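Local coordinates for hypothetical protein PH1789 (Pyrococcus horikoshii, PDB 1WR2) that is of unknown function but has an ATP-grasp domain, formed in one chain from two antiparallel sheets with helices packed on them, at residues L41-T44 against L45-L49; N80-N83 against E84-K88; K88-W91 against E92-H95; A19-E22 against Y23-K26; A5-V8 against I9-L13. All blocks are in the same frame, centred on the assembly; numbering follows the deposited sequence.

Interaction 1: residues L41-T44 against L45-L49; sequences LAKT and LDEAL
Glu47 reaches back from the first turn of helix 45-55 to the residues that lead into it, and each of its atoms finds something on the way. Its CB rests 3.4 Å from both Thr44 O and Thr44 OG1. With CG turned opposite the carbonyl carbon (chi1 -84°), the chain runs extended across the Thr44 side chain at about a right angle, and CG too lies against the OG1 hydroxyl. CD then comes up to the turn, where OE1 accepts from Lys43 N at 2.9 Å along a nearly straight bond (165°); the N-H arrives from above the carboxylate plane. OE2 comes only to 3.8 Å from Lys43 CB, and the ammonium NZ of Lys43 stands 6.4 Å from Glu47 OE1, too far for an ion pair.

Thr44 is the N-cap of the helix: its OG1 accepts from Glu47 N at 3.1 Å, while Thr44 O takes Ala48 N as the first backbone bond. Because Glu47 answers at Lys43 N, one residue before the N-cap, this is not the classical capping box. Threonine suits the place because its short hydroxyl turns back to an amide that has no helical carbonyl before it; the carboxylate of Glu47, in the first turn, probably also gains from the positive end of the helix dipole. Thr44 N itself is buried without a partner.

On the side facing the sheet, Ala42 CB meets Ala48 CB at 3.6 Å, two methyl groups small enough to let strand 40-42 and the helix draw together. Val112 of strand 109-114 touches both alanines, and Trp91 of helix 84-101 covers Ala48.

Interaction 2: residues N80-N83 against E84-K88; sequences NIKN and EEELK
Asn83 and Glu86 exchange the main contacts of this turn, the N-cap of helix 84-101 just after edge strand 77-81. In Asn83, CG lies between backbone N and carbonyl carbon (chi1 58°), which points OD1 at Glu86 N, 2.9 Å away and almost straight (167°), with the N-H tilted a little from the amide plane. Asparagine suits an N-cap because its short amide carbonyl stands in for the carbonyl that a preceding helical turn would supply to Glu86 N; Asn83 O meanwhile takes Leu87 N.

Glu86 reaches back toward the strand, extended and crossing Ile81 and Lys82 obliquely. Its CG lies against Ile81 CG2 at 3.6 Å, so the aliphatic part of the glutamate shields the strand's last residue. Its OE1 accepts from Lys82 N at 2.9 Å, met from well above the carboxylate plane, while OE2 is paired with Lys89.

Glu85 crosses Asn83 at about a right angle, amide and carboxylate planes 35° apart. Its OE1 lies 3.0 Å from Asn83 OD1, an encounter of two acceptors that is no bond.

On the inner side Ile81 CG2 packs on Leu87 CB at 3.7 Å, and Leu61 of the neighbouring strand 59-64 touches both residues. At the outer end a water lies 2.7 Å from Asn80 O and 2.8 Å from Glu86 OE1, placed to donate to either, with more acceptors near it than protons to give.

Interaction 3: residues K88-W91 against E92-H95; sequences KKKW and EEIH
Residues 88-91 and 92-95 are consecutive turns of helix 84-101, joined by four backbone bonds of the i to i+4 kind whose quality varies. Ile94 N points straight at Lys90 O (3.1 Å), and Glu93 N to Lys89 O is likewise sound. The bonds on the neighbouring positions, Glu92 N to Lys88 O and His95 N to Trp91 O, are stretched and weak.

Trp91 O has a second donor in the same residue. His95 ND1 gives it a hydrogen bond of 2.9 Å and 163°, the oxygen lying close to the plane of the imidazole, at its edge. The ring is thus turned back along the helix, with CG opposite the carbonyl carbon (chi1 -83°), and its CE1 lands over one face of the Trp91 indole, 3.3 Å from Trp91 CE2 and shifted toward the rim. The planes of the imidazole and the five-membered ring of the indole lie 31° apart, an oblique pairing. Val110 of strand 109-114 touches both side chains, and Leu45 and Ala48 of helix 45-55 lie against Trp91: a broad flat side chain can bridge from helix 84-101 to both helix 45-55 and strand 109-114.

On another side of the helix Lys90 bends at chi2 and runs beside Glu93, so that its NZ forms a salt bridge with Glu93 OE2 (2.7 Å), from above the carboxylate plane. Ile94, buried, tucks its CG1 to 3.3 Å from Trp91 O.

The direction of the ND1 bond implies a proton on that nitrogen, and edge and neighbour are both engaged, which should limit rotation of the imidazole; the ND1 bond may offset the weak His95 N bond to the same oxygen.

Interaction 4: residues A19-E22 against Y23-K26; sequences AMVE and YEAK
Met20, Val21 and Glu24 make the dense part of this contact. Val21 CG2 packs against the Glu24 carboxylate, 3.2 Å from Glu24 OE1: with CG1 anti to the carbonyl carbon (chi1 -64°), CG2 is left between the backbone N and the carbonyl carbon. Met20 curls at chi3 to bring CE to 3.6 Å from Glu24 CB, and the flexible thioether also reaches Val8 and Val12 of helix 3-14.

Val21 holds the N-cap of helix 22-30. Glu24 OE1, three residues on, accepts from the N-cap amide Val21 N (2.8 Å, 164°), as the glutamate of a capping box does, but valine cannot return the bond. The other oxygen, OE2, forms a salt bridge with Arg17. Val21 O starts the helix by taking Ala25 N, with a weak second bond from Glu24 N.

A charged side lies next to this apolar one. Glu22 and Lys26 run side by side, both extended, and Lys26 NZ forms a salt bridge with Glu22 OE2, modelled unusually short at 2.5 Å, on the lone pair that faces away from the other oxygen. Buried charges need several partners: OE2 also pairs with Lys62 and OE1 with Lys71, while Lys26 NZ reaches Glu39 and Val228 O.

Tyr23, partly exposed, lies on the less buried side: its CE2 meets Val21 CG2 at 3.4 Å, approached obliquely, Glu24 CG sits over one face of the ring, and Leu108 and Met64 touch the same side chain.

Interaction 5: residues A5-V8 against I9-L13; sequences AVRV and IEEVL
One helix, 3-14, supplies both halves of this contact near the start of the chain, Ala5 to Val8 forming one turn and Ile9 to Leu13 the next. Regular backbone bonds bind them: Ile9 N to Ala5 O, Glu10 N to Val6 O at 2.8 Å, Glu11 N to Arg7 O, and a longer one, Val12 N to Val8 O at 3.2 Å.

The side chains that follow divide by character. On the solvent side Arg7 and Glu11, four residues apart, lie alongside each other and point the same way. Arg7 leaves with CG opposite its backbone N (chi1 -156°) and then bends at chi2 and chi3, which carries NH2 to within 3.3 Å of Glu11 OE2, a salt bridge with a weak hydrogen bond in it. The oxygen sits at the guanidinium edge, near its plane, but the two flat groups are turned 49° apart; long flexible chains suit a surface pair of this sort. Beside it Val6 CG1 rests on the methylene CG of Glu10 at 3.9 Å, and Tyr207 touches both residues.

The inner side is apolar and close. Ile9 CG1 comes to 3.1 Å from Ala5 O, and Val12 CG2 stands 3.2 Å from Val8 O, so branched side chains pack against the carbonyl oxygens of the preceding turn. Ile9, Val12 and Leu13 touch Leu234 of strand 225-234, whereas Val8 and Val12 meet Met20.

Charged residues on one flank and branched aliphatics on the other are the pattern of an amphipathic helix lying on the surface of a sheet.

Interactions 1, 2 and 3 form one cluster, with centres 10 to 13 Å apart, around the four-stranded sheet. Interactions 2 and 3 share Lys88 on helix 84-101, and both touch interaction 1: Leu49 CD2 lies 3.4 Å from Glu84 CG, and Trp91 CH2 is 3.3 Å from Thr44 C. Interactions 4 and 5, centres 10 Å apart, make a second cluster beside the six-stranded sheet, where Met20 CE meets Val8 CG1 at 3.9 Å. The clusters touch where Leu41 CD2 meets Tyr23 CE2 at 3.5 Å; interactions 2 and 5, about 33 Å apart between centres, mark the far ends. Interactions 1, 2 and 4 all begin helices, each with a glutamate bonded back to a preceding amide.

Interaction 1: residues L41-T44 against L45-L49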
loop_
_atom_site.group_PDB
_atom_site.type_symbol
_atom_site.label_atom_id
_atom_site.label_comp_id
_atom_site.label_asym_id
_atom_site.label_seq_id
_atom_site.Cartn_x
_atom_site.Cartn_y
_atom_site.Cartn_z
ATOM N N LEU A 41 13.068 5.070 5.556
ATOM C CA LEU A 41 13.739 3.791 5.344
ATOM C C LEU A 41 15.067 3.768 6.088
ATOM O O LEU A 41 16.040 4.396 5.669
ATOM C CB LEU A 41 13.987 3.553 3.849
ATOM C CG LEU A 41 14.703 2.239 3.508
ATOM C CD1 LEU A 41 13.891 1.077 4.005
ATOM C CD2 LEU A 41 14.917 2.133 2.011
ATOM N N ALA A 42 15.107 3.045 7.198
ATOM C CA ALA A 42 16.324 2.942 7.994
ATOM C C ALA A 42 17.231 1.834 7.455
ATOM O O ALA A 42 16.771 0.742 7.151
ATOM C CB ALA A 42 15.961 2.664 9.455
ATOM N N LYS A 43 18.523 2.120 7.327
ATOM C CA LYS A 43 19.469 1.123 6.845
ATOM C C LYS A 43 20.182 0.483 8.035
ATOM O O LYS A 43 20.799 -0.569 7.900
ATOM C CB LYS A 43 20.502 1.761 5.908
ATOM C CG LYS A 43 19.911 2.354 4.629
ATOM C CD LYS A 43 19.193 1.291 3.810
ATOM C CE LYS A 43 18.553 1.873 2.545
ATOM N NZ LYS A 43 19.560 2.378 1.566
ATOM N N THR A 44 20.103 1.131 9.195
ATOM C CA THR A 44 20.735 0.619 10.419
ATOM C C THR A 44 19.807 0.860 11.599
ATOM O O THR A 44 18.844 1.630 11.495
ATOM C CB THR A 44 22.071 1.332 10.742
ATOM O OG1 THR A 44 21.817 2.707 11.051
ATOM C CG2 THR A 44 23.037 1.249 9.559
ATOM N N LEU A 45 20.096 0.206 12.722
ATOM C CA LEU A 45 19.282 0.378 13.917
ATOM C C LEU A 45 19.419 1.812 14.427
ATOM O O LEU A 45 18.446 2.405 14.897
ATOM C CB LEU A 45 19.707 -0.624 14.997
ATOM C CG LEU A 45 19.096 -0.476 16.394
ATOM C CD1 LEU A 45 17.584 -0.479 16.332
ATOM C CD2 LEU A 45 19.600 -1.624 17.261
ATOM N N ASP A 46 20.622 2.376 14.332
ATOM C CA ASP A 46 20.823 3.753 14.771
ATOM C C ASP A 46 19.918 4.670 13.959
ATOM O O ASP A 46 19.257 5.551 14.507
ATOM C CB ASP A 46 22.281 4.189 14.596
ATOM C CG ASP A 46 23.191 3.631 15.672
ATOM O OD1 ASP A 46 22.817 3.700 16.862
ATOM O OD2 ASP A 46 24.282 3.134 15.329
ATOM N N GLU A 47 19.887 4.456 12.648
ATOM C CA GLU A 47 19.046 5.268 11.776
ATOM C C GLU A 47 17.577 5.155 12.172
ATOM O O GLU A 47 16.862 6.156 12.226
ATOM C CB GLU A 47 19.214 4.833 10.321
ATOM C CG GLU A 47 20.405 5.464 9.611
ATOM C CD GLU A 47 20.513 5.014 8.169
ATOM O OE1 GLU A 47 19.457 4.809 7.529
ATOM O OE2 GLU A 47 21.647 4.880 7.668
ATOM N N ALA A 48 17.132 3.935 12.450
ATOM C CA ALA A 48 15.747 3.701 12.833
ATOM C C ALA A 48 15.416 4.455 14.114
ATOM O O ALA A 48 14.342 5.036 14.243
ATOM C CB ALA A 48 15.498 2.210 13.020
ATOM N N LEU A 49 16.343 4.442 15.065
ATOM C CA LEU A 49 16.121 5.132 16.327
ATOM C C LEU A 49 15.919 6.630 16.089
ATOM O O LEU A 49 15.068 7.255 16.726
ATOM C CB LEU A 49 17.301 4.885 17.273
ATOM C CG LEU A 49 17.448 3.437 17.746
ATOM C CD1 LEU A 49 18.695 3.301 18.599
ATOM C CD2 LEU A 49 16.200 3.022 18.538
#

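Interaction 2: residues N80-N83 against E84-K88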
loop_
_atom_site.group_PDB
_atom_site.type_symbol
_atom_site.label_atom_id
_atom_site.label_comp_id
_atom_site.label_asym_id
_atom_site.label_seq_id
_atom_site.Cartn_x
_atom_site.Cartn_y
_atom_site.Cartn_z
ATOM N N ASN A 80 2.966 -0.988 17.037
ATOM C CA ASN A 80 2.899 -0.239 18.283
ATOM C C ASN A 80 4.130 -0.296 19.185
ATOM O O ASN A 80 4.033 -0.608 20.376
ATOM C CB ASN A 80 1.648 -0.664 19.061
ATOM C CG ASN A 80 1.216 0.372 20.082
ATOM O OD1 ASN A 80 0.490 1.316 19.760
ATOM N ND2 ASN A 80 1.650 0.193 21.326
ATOM N N ILE A 81 5.286 0.017 18.608
ATOM C CA ILE A 81 6.549 0.046 19.340
ATOM C C ILE A 81 6.538 1.365 20.115
ATOM O O ILE A 81 6.631 2.440 19.525
ATOM C CB ILE A 81 7.735 0.027 18.369
ATOM C CG1 ILE A 81 7.730 -1.295 17.587
ATOM C CG2 ILE A 81 9.020 0.247 19.129
ATOM C CD1 ILE A 81 8.677 -1.338 16.391
ATOM N N LYS A 82 6.445 1.279 21.437
ATOM C CA LYS A 82 6.346 2.478 22.260
ATOM C C LYS A 82 7.616 3.238 22.612
ATOM O O LYS A 82 7.552 4.432 22.910
ATOM C CB LYS A 82 5.586 2.143 23.544
ATOM C CG LYS A 82 4.267 1.424 23.296
ATOM C CD LYS A 82 3.358 1.416 24.520
ATOM C CE LYS A 82 4.060 0.876 25.763
ATOM N NZ LYS A 82 5.054 1.850 26.312
ATOM N N ASN A 83 8.767 2.579 22.577
ATOM C CA ASN A 83 9.999 3.269 22.931
ATOM C C ASN A 83 11.252 2.708 22.279
ATOM O O ASN A 83 11.205 1.723 21.543
ATOM C CB ASN A 83 10.174 3.255 24.449
ATOM C CG ASN A 83 10.196 1.850 25.013
ATOM O OD1 ASN A 83 11.052 1.037 24.650
ATOM N ND2 ASN A 83 9.248 1.551 25.901
ATOM N N GLU A 84 12.377 3.338 22.592
ATOM C CA GLU A 84 13.672 2.964 22.042
ATOM C C GLU A 84 14.156 1.555 22.393
ATOM O O GLU A 84 14.749 0.879 21.555
ATOM C CB GLU A 84 14.709 4.005 22.469
ATOM C CG GLU A 84 16.092 3.795 21.887
ATOM C CD GLU A 84 16.987 5.009 22.069
ATOM O OE1 GLU A 84 16.657 6.080 21.504
ATOM O OE2 GLU A 84 18.015 4.889 22.774
ATOM N N GLU A 85 13.911 1.111 23.623
ATOM C CA GLU A 85 14.334 -0.224 24.046
ATOM C C GLU A 85 13.563 -1.283 23.271
ATOM O O GLU A 85 14.133 -2.272 22.809
ATOM C CB GLU A 85 14.094 -0.421 25.547
ATOM C CG GLU A 85 14.870 0.532 26.459
ATOM C CD GLU A 85 14.467 1.990 26.284
ATOM O OE1 GLU A 85 13.254 2.283 26.347
ATOM O OE2 GLU A 85 15.362 2.844 26.089
ATOM N N GLU A 86 12.261 -1.072 23.136
ATOM C CA GLU A 86 11.406 -1.998 22.412
ATOM C C GLU A 86 11.728 -2.010 20.914
ATOM O O GLU A 86 11.622 -3.044 20.259
ATOM C CB GLU A 86 9.936 -1.635 22.646
ATOM C CG GLU A 86 8.965 -2.252 21.652
ATOM C CD GLU A 86 7.536 -2.299 22.168
ATOM O OE1 GLU A 86 7.057 -1.281 22.722
ATOM O OE2 GLU A 86 6.892 -3.362 22.005
ATOM N N LEU A 87 12.125 -0.858 20.376
ATOM C CA LEU A 87 12.469 -0.766 18.959
ATOM C C LEU A 87 13.738 -1.572 18.696
ATOM O O LEU A 87 13.854 -2.233 17.668
ATOM C CB LEU A 87 12.673 0.707 18.550
ATOM C CG LEU A 87 12.755 1.037 17.051
ATOM C CD1 LEU A 87 12.435 2.513 16.818
ATOM C CD2 LEU A 87 14.132 0.703 16.526
ATOM N N LYS A 88 14.681 -1.528 19.636
ATOM C CA LYS A 88 15.939 -2.260 19.496
ATOM C C LYS A 88 15.711 -3.764 19.491
ATOM O O LYS A 88 16.403 -4.498 18.785
ATOM C CB LYS A 88 16.903 -1.908 20.634
ATOM C CG LYS A 88 17.396 -0.472 20.628
ATOM C CD LYS A 88 18.316 -0.200 21.817
ATOM C CE LYS A 88 18.906 1.209 21.767
ATOM N NZ LYS A 88 19.733 1.514 22.976
HETATM O O HOH W 1 4.367 -2.041 22.676
#

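Interaction 3: residues K88-W91 against E92-H95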
loop_
_atom_site.group_PDB
_atom_site.type_symbol
_atom_site.label_atom_id
_atom_site.label_comp_id
_atom_site.label_asym_id
_atom_site.label_seq_id
_atom_site.Cartn_x
_atom_site.Cartn_y
_atom_site.Cartn_z
ATOM N N LYS A 88 14.681 -1.528 19.636
ATOM C CA LYS A 88 15.939 -2.260 19.496
ATOM C C LYS A 88 15.711 -3.764 19.491
ATOM O O LYS A 88 16.403 -4.498 18.785
ATOM C CB LYS A 88 16.903 -1.908 20.634
ATOM C CG LYS A 88 17.396 -0.472 20.628
ATOM C CD LYS A 88 18.316 -0.200 21.817
ATOM C CE LYS A 88 18.906 1.209 21.767
ATOM N NZ LYS A 88 19.733 1.514 22.976
ATOM N N LYS A 89 14.743 -4.222 20.278
ATOM C CA LYS A 89 14.452 -5.648 20.356
ATOM C C LYS A 89 13.606 -6.120 19.169
ATOM O O LYS A 89 13.799 -7.224 18.664
ATOM C CB LYS A 89 13.762 -5.976 21.688
ATOM C CG LYS A 89 12.281 -5.612 21.784
ATOM C CD LYS A 89 11.816 -5.624 23.245
ATOM C CE LYS A 89 10.321 -5.897 23.384
ATOM N NZ LYS A 89 9.479 -4.985 22.569
ATOM N N LYS A 90 12.672 -5.284 18.720
ATOM C CA LYS A 90 11.835 -5.647 17.578
ATOM C C LYS A 90 12.653 -5.608 16.295
ATOM O O LYS A 90 12.348 -6.305 15.328
ATOM C CB LYS A 90 10.634 -4.709 17.481
ATOM C CG LYS A 90 9.626 -4.936 18.590
ATOM C CD LYS A 90 9.173 -6.386 18.597
ATOM C CE LYS A 90 8.340 -6.709 19.831
ATOM N NZ LYS A 90 7.856 -8.115 19.792
ATOM N N TRP A 91 13.700 -4.793 16.296
ATOM C CA TRP A 91 14.583 -4.699 15.149
ATOM C C TRP A 91 15.299 -6.046 15.022
ATOM O O TRP A 91 15.469 -6.573 13.922
ATOM C CB TRP A 91 15.594 -3.568 15.349
ATOM C CG TRP A 91 16.679 -3.546 14.312
ATOM C CD1 TRP A 91 17.754 -4.390 14.224
ATOM C CD2 TRP A 91 16.766 -2.671 13.184
ATOM N NE1 TRP A 91 18.499 -4.093 13.109
ATOM C CE2 TRP A 91 17.914 -3.042 12.453
ATOM C CE3 TRP A 91 15.980 -1.608 12.716
ATOM C CZ2 TRP A 91 18.297 -2.389 11.280
ATOM C CZ3 TRP A 91 16.364 -0.959 11.547
ATOM C CH2 TRP A 91 17.511 -1.354 10.845
ATOM N N GLU A 92 15.708 -6.607 16.157
ATOM C CA GLU A 92 16.390 -7.897 16.155
ATOM C C GLU A 92 15.422 -9.000 15.738
ATOM O O GLU A 92 15.768 -9.883 14.957
ATOM C CB GLU A 92 16.957 -8.212 17.548
ATOM C CG GLU A 92 18.172 -7.377 17.948
ATOM C CD GLU A 92 18.730 -7.771 19.313
ATOM O OE1 GLU A 92 17.995 -7.637 20.319
ATOM O OE2 GLU A 92 19.902 -8.213 19.380
ATOM N N GLU A 93 14.205 -8.946 16.267
ATOM C CA GLU A 93 13.196 -9.941 15.948
ATOM C C GLU A 93 12.905 -10.086 14.462
ATOM O O GLU A 93 12.994 -11.190 13.915
ATOM C CB GLU A 93 11.886 -9.620 16.652
ATOM C CG GLU A 93 11.836 -10.028 18.091
ATOM C CD GLU A 93 10.418 -10.152 18.566
ATOM O OE1 GLU A 93 9.633 -10.836 17.872
ATOM O OE2 GLU A 93 10.089 -9.575 19.623
ATOM N N ILE A 94 12.550 -8.980 13.809
ATOM C CA ILE A 94 12.211 -9.038 12.392
ATOM C C ILE A 94 13.346 -9.573 11.545
ATOM O O ILE A 94 13.107 -10.257 10.553
ATOM C CB ILE A 94 11.746 -7.665 11.835
ATOM C CG1 ILE A 94 12.861 -6.627 11.951
ATOM C CG2 ILE A 94 10.484 -7.216 12.567
ATOM C CD1 ILE A 94 12.474 -5.259 11.401
ATOM N N HIS A 95 14.585 -9.276 11.927
ATOM C CA HIS A 95 15.711 -9.789 11.158
ATOM C C HIS A 95 15.829 -11.299 11.351
ATOM O O HIS A 95 16.182 -12.018 10.422
ATOM C CB HIS A 95 17.013 -9.093 11.558
ATOM C CG HIS A 95 17.221 -7.775 10.874
ATOM N ND1 HIS A 95 16.663 -6.598 11.331
ATOM C CD2 HIS A 95 17.904 -7.456 9.749
ATOM C CE1 HIS A 95 16.995 -5.613 10.517
ATOM N NE2 HIS A 95 17.747 -6.105 9.549
#

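Interaction 4: residues A19-E22 against Y23-K26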
loop_
_atom_site.group_PDB
_atom_site.type_symbol
_atom_site.label_atom_id
_atom_site.label_comp_id
_atom_site.label_asym_id
_atom_site.label_seq_id
_atom_site.Cartn_x
_atom_site.Cartn_y
_atom_site.Cartn_z
ATOM N N ALA A 19 8.957 -7.457 -8.738
ATOM C CA ALA A 19 8.178 -7.082 -7.563
ATOM C C ALA A 19 8.805 -5.920 -6.794
ATOM O O ALA A 19 9.969 -5.971 -6.405
ATOM C CB ALA A 19 8.008 -8.283 -6.641
ATOM N N MET A 20 8.024 -4.871 -6.577
ATOM C CA MET A 20 8.507 -3.712 -5.840
ATOM C C MET A 20 8.214 -3.881 -4.350
ATOM O O MET A 20 7.150 -4.379 -3.975
ATOM C CB MET A 20 7.814 -2.441 -6.337
ATOM C CG MET A 20 7.960 -2.186 -7.819
ATOM S SD MET A 20 7.270 -0.584 -8.301
ATOM C CE MET A 20 8.581 0.516 -7.783
ATOM N N VAL A 21 9.149 -3.464 -3.500
ATOM C CA VAL A 21 8.939 -3.556 -2.056
ATOM C C VAL A 21 8.066 -2.377 -1.639
ATOM O O VAL A 21 7.919 -1.417 -2.384
ATOM C CB VAL A 21 10.283 -3.549 -1.272
ATOM C CG1 VAL A 21 11.089 -4.801 -1.627
ATOM C CG2 VAL A 21 11.072 -2.304 -1.596
ATOM N N GLU A 22 7.481 -2.453 -0.453
ATOM C CA GLU A 22 6.573 -1.416 0.017
ATOM C C GLU A 22 7.029 0.028 -0.171
ATOM O O GLU A 22 6.262 0.848 -0.665
ATOM C CB GLU A 22 6.226 -1.644 1.491
ATOM C CG GLU A 22 5.131 -0.730 2.019
ATOM C CD GLU A 22 4.757 -1.041 3.460
ATOM O OE1 GLU A 22 5.154 -2.114 3.971
ATOM O OE2 GLU A 22 4.057 -0.214 4.076
ATOM N N TYR A 23 8.268 0.348 0.197
ATOM C CA TYR A 23 8.704 1.731 0.065
ATOM C C TYR A 23 8.834 2.167 -1.380
ATOM O O TYR A 23 8.592 3.330 -1.689
ATOM C CB TYR A 23 10.010 1.987 0.848
ATOM C CG TYR A 23 11.286 1.543 0.173
ATOM C CD1 TYR A 23 11.858 2.291 -0.856
ATOM C CD2 TYR A 23 11.927 0.370 0.566
ATOM C CE1 TYR A 23 13.044 1.874 -1.480
ATOM C CE2 TYR A 23 13.103 -0.055 -0.047
ATOM C CZ TYR A 23 13.654 0.699 -1.068
ATOM O OH TYR A 23 14.801 0.263 -1.678
ATOM N N GLU A 24 9.188 1.243 -2.275
ATOM C CA GLU A 24 9.331 1.585 -3.699
ATOM C C GLU A 24 7.959 1.806 -4.320
ATOM O O GLU A 24 7.772 2.712 -5.128
ATOM C CB GLU A 24 10.041 0.466 -4.467
ATOM C CG GLU A 24 11.431 0.161 -3.960
ATOM C CD GLU A 24 12.007 -1.099 -4.576
ATOM O OE1 GLU A 24 11.243 -2.071 -4.753
ATOM O OE2 GLU A 24 13.220 -1.119 -4.866
ATOM N N ALA A 25 7.008 0.952 -3.957
ATOM C CA ALA A 25 5.641 1.070 -4.459
ATOM C C ALA A 25 5.077 2.425 -4.031
ATOM O O ALA A 25 4.534 3.174 -4.848
ATOM C CB ALA A 25 4.778 -0.058 -3.896
ATOM N N LYS A 26 5.219 2.746 -2.749
ATOM C CA LYS A 26 4.704 4.006 -2.227
ATOM C C LYS A 26 5.307 5.248 -2.874
ATOM O O LYS A 26 4.653 6.289 -2.949
ATOM C CB LYS A 26 4.860 4.045 -0.713
ATOM C CG LYS A 26 3.870 3.127 -0.020
ATOM C CD LYS A 26 4.123 3.070 1.467
ATOM C CE LYS A 26 3.054 2.268 2.184
ATOM N NZ LYS A 26 3.380 2.184 3.643
#

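Interaction 5: residues A5-V8 against I9-L13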
loop_
_atom_site.group_PDB
_atom_site.type_symbol
_atom_site.label_atom_id
_atom_site.label_comp_id
_atom_site.label_asym_id
_atom_site.label_seq_id
_atom_site.Cartn_x
_atom_site.Cartn_y
_atom_site.Cartn_z
ATOM N N ALA A 5 8.001 8.501 -10.962
ATOM C CA ALA A 5 7.471 7.142 -10.950
ATOM C C ALA A 5 8.258 6.257 -11.906
ATOM O O ALA A 5 8.663 5.154 -11.549
ATOM C CB ALA A 5 5.987 7.149 -11.339
ATOM N N VAL A 6 8.471 6.749 -13.122
ATOM C CA VAL A 6 9.212 6.003 -14.134
ATOM C C VAL A 6 10.643 5.761 -13.666
ATOM O O VAL A 6 11.267 4.762 -14.023
ATOM C CB VAL A 6 9.250 6.773 -15.483
ATOM C CG1 VAL A 6 10.103 6.015 -16.494
ATOM C CG2 VAL A 6 7.840 6.954 -16.022
ATOM N N ARG A 7 11.150 6.682 -12.857
ATOM C CA ARG A 7 12.509 6.591 -12.340
ATOM C C ARG A 7 12.622 5.427 -11.359
ATOM O O ARG A 7 13.472 4.548 -11.512
ATOM C CB ARG A 7 12.882 7.895 -11.634
ATOM C CG ARG A 7 14.380 8.163 -11.554
ATOM C CD ARG A 7 14.732 8.832 -10.239
ATOM N NE ARG A 7 14.751 7.855 -9.153
ATOM C CZ ARG A 7 14.700 8.165 -7.862
ATOM N NH1 ARG A 7 14.619 9.433 -7.485
ATOM N NH2 ARG A 7 14.739 7.204 -6.948
ATOM N N VAL A 8 11.754 5.426 -10.352
ATOM C CA VAL A 8 11.758 4.369 -9.352
ATOM C C VAL A 8 11.504 3.026 -10.031
ATOM O O VAL A 8 12.148 2.028 -9.707
ATOM C CB VAL A 8 10.679 4.624 -8.273
ATOM C CG1 VAL A 8 10.804 3.601 -7.156
ATOM C CG2 VAL A 8 10.827 6.033 -7.719
ATOM N N ILE A 9 10.572 3.004 -10.980
ATOM C CA ILE A 9 10.258 1.775 -11.702
ATOM C C ILE A 9 11.472 1.267 -12.484
ATOM O O ILE A 9 11.874 0.109 -12.340
ATOM C CB ILE A 9 9.076 1.988 -12.675
ATOM C CG1 ILE A 9 7.778 2.167 -11.880
ATOM C CG2 ILE A 9 8.958 0.808 -13.618
ATOM C CD1 ILE A 9 6.563 2.472 -12.732
ATOM N N GLU A 10 12.054 2.130 -13.311
ATOM C CA GLU A 10 13.224 1.752 -14.102
ATOM C C GLU A 10 14.320 1.183 -13.206
ATOM O O GLU A 10 14.889 0.124 -13.488
ATOM C CB GLU A 10 13.774 2.965 -14.862
ATOM C CG GLU A 10 12.993 3.358 -16.111
ATOM C CD GLU A 10 12.882 2.222 -17.121
ATOM O OE1 GLU A 10 13.840 1.428 -17.242
ATOM O OE2 GLU A 10 11.840 2.132 -17.806
ATOM N N GLU A 11 14.607 1.899 -12.124
ATOM C CA GLU A 11 15.634 1.497 -11.168
ATOM C C GLU A 11 15.450 0.053 -10.712
ATOM O O GLU A 11 16.408 -0.722 -10.660
ATOM C CB GLU A 11 15.605 2.442 -9.964
ATOM C CG GLU A 11 16.732 2.236 -8.959
ATOM C CD GLU A 11 16.805 3.352 -7.924
ATOM O OE1 GLU A 11 17.675 3.280 -7.028
ATOM O OE2 GLU A 11 15.994 4.303 -8.007
ATOM N N VAL A 12 14.212 -0.306 -10.386
ATOM C CA VAL A 12 13.899 -1.652 -9.936
ATOM C C VAL A 12 14.132 -2.666 -11.050
ATOM O O VAL A 12 14.749 -3.713 -10.834
ATOM C CB VAL A 12 12.427 -1.747 -9.467
ATOM C CG1 VAL A 12 12.076 -3.179 -9.121
ATOM C CG2 VAL A 12 12.214 -0.844 -8.259
ATOM N N LEU A 13 13.634 -2.354 -12.241
ATOM C CA LEU A 13 13.792 -3.242 -13.385
ATOM C C LEU A 13 15.273 -3.428 -13.702
ATOM O O LEU A 13 15.700 -4.521 -14.079
ATOM C CB LEU A 13 13.052 -2.671 -14.599
ATOM C CG LEU A 13 11.522 -2.621 -14.476
ATOM C CD1 LEU A 13 10.937 -1.741 -15.575
ATOM C CD2 LEU A 13 10.954 -4.033 -14.551
#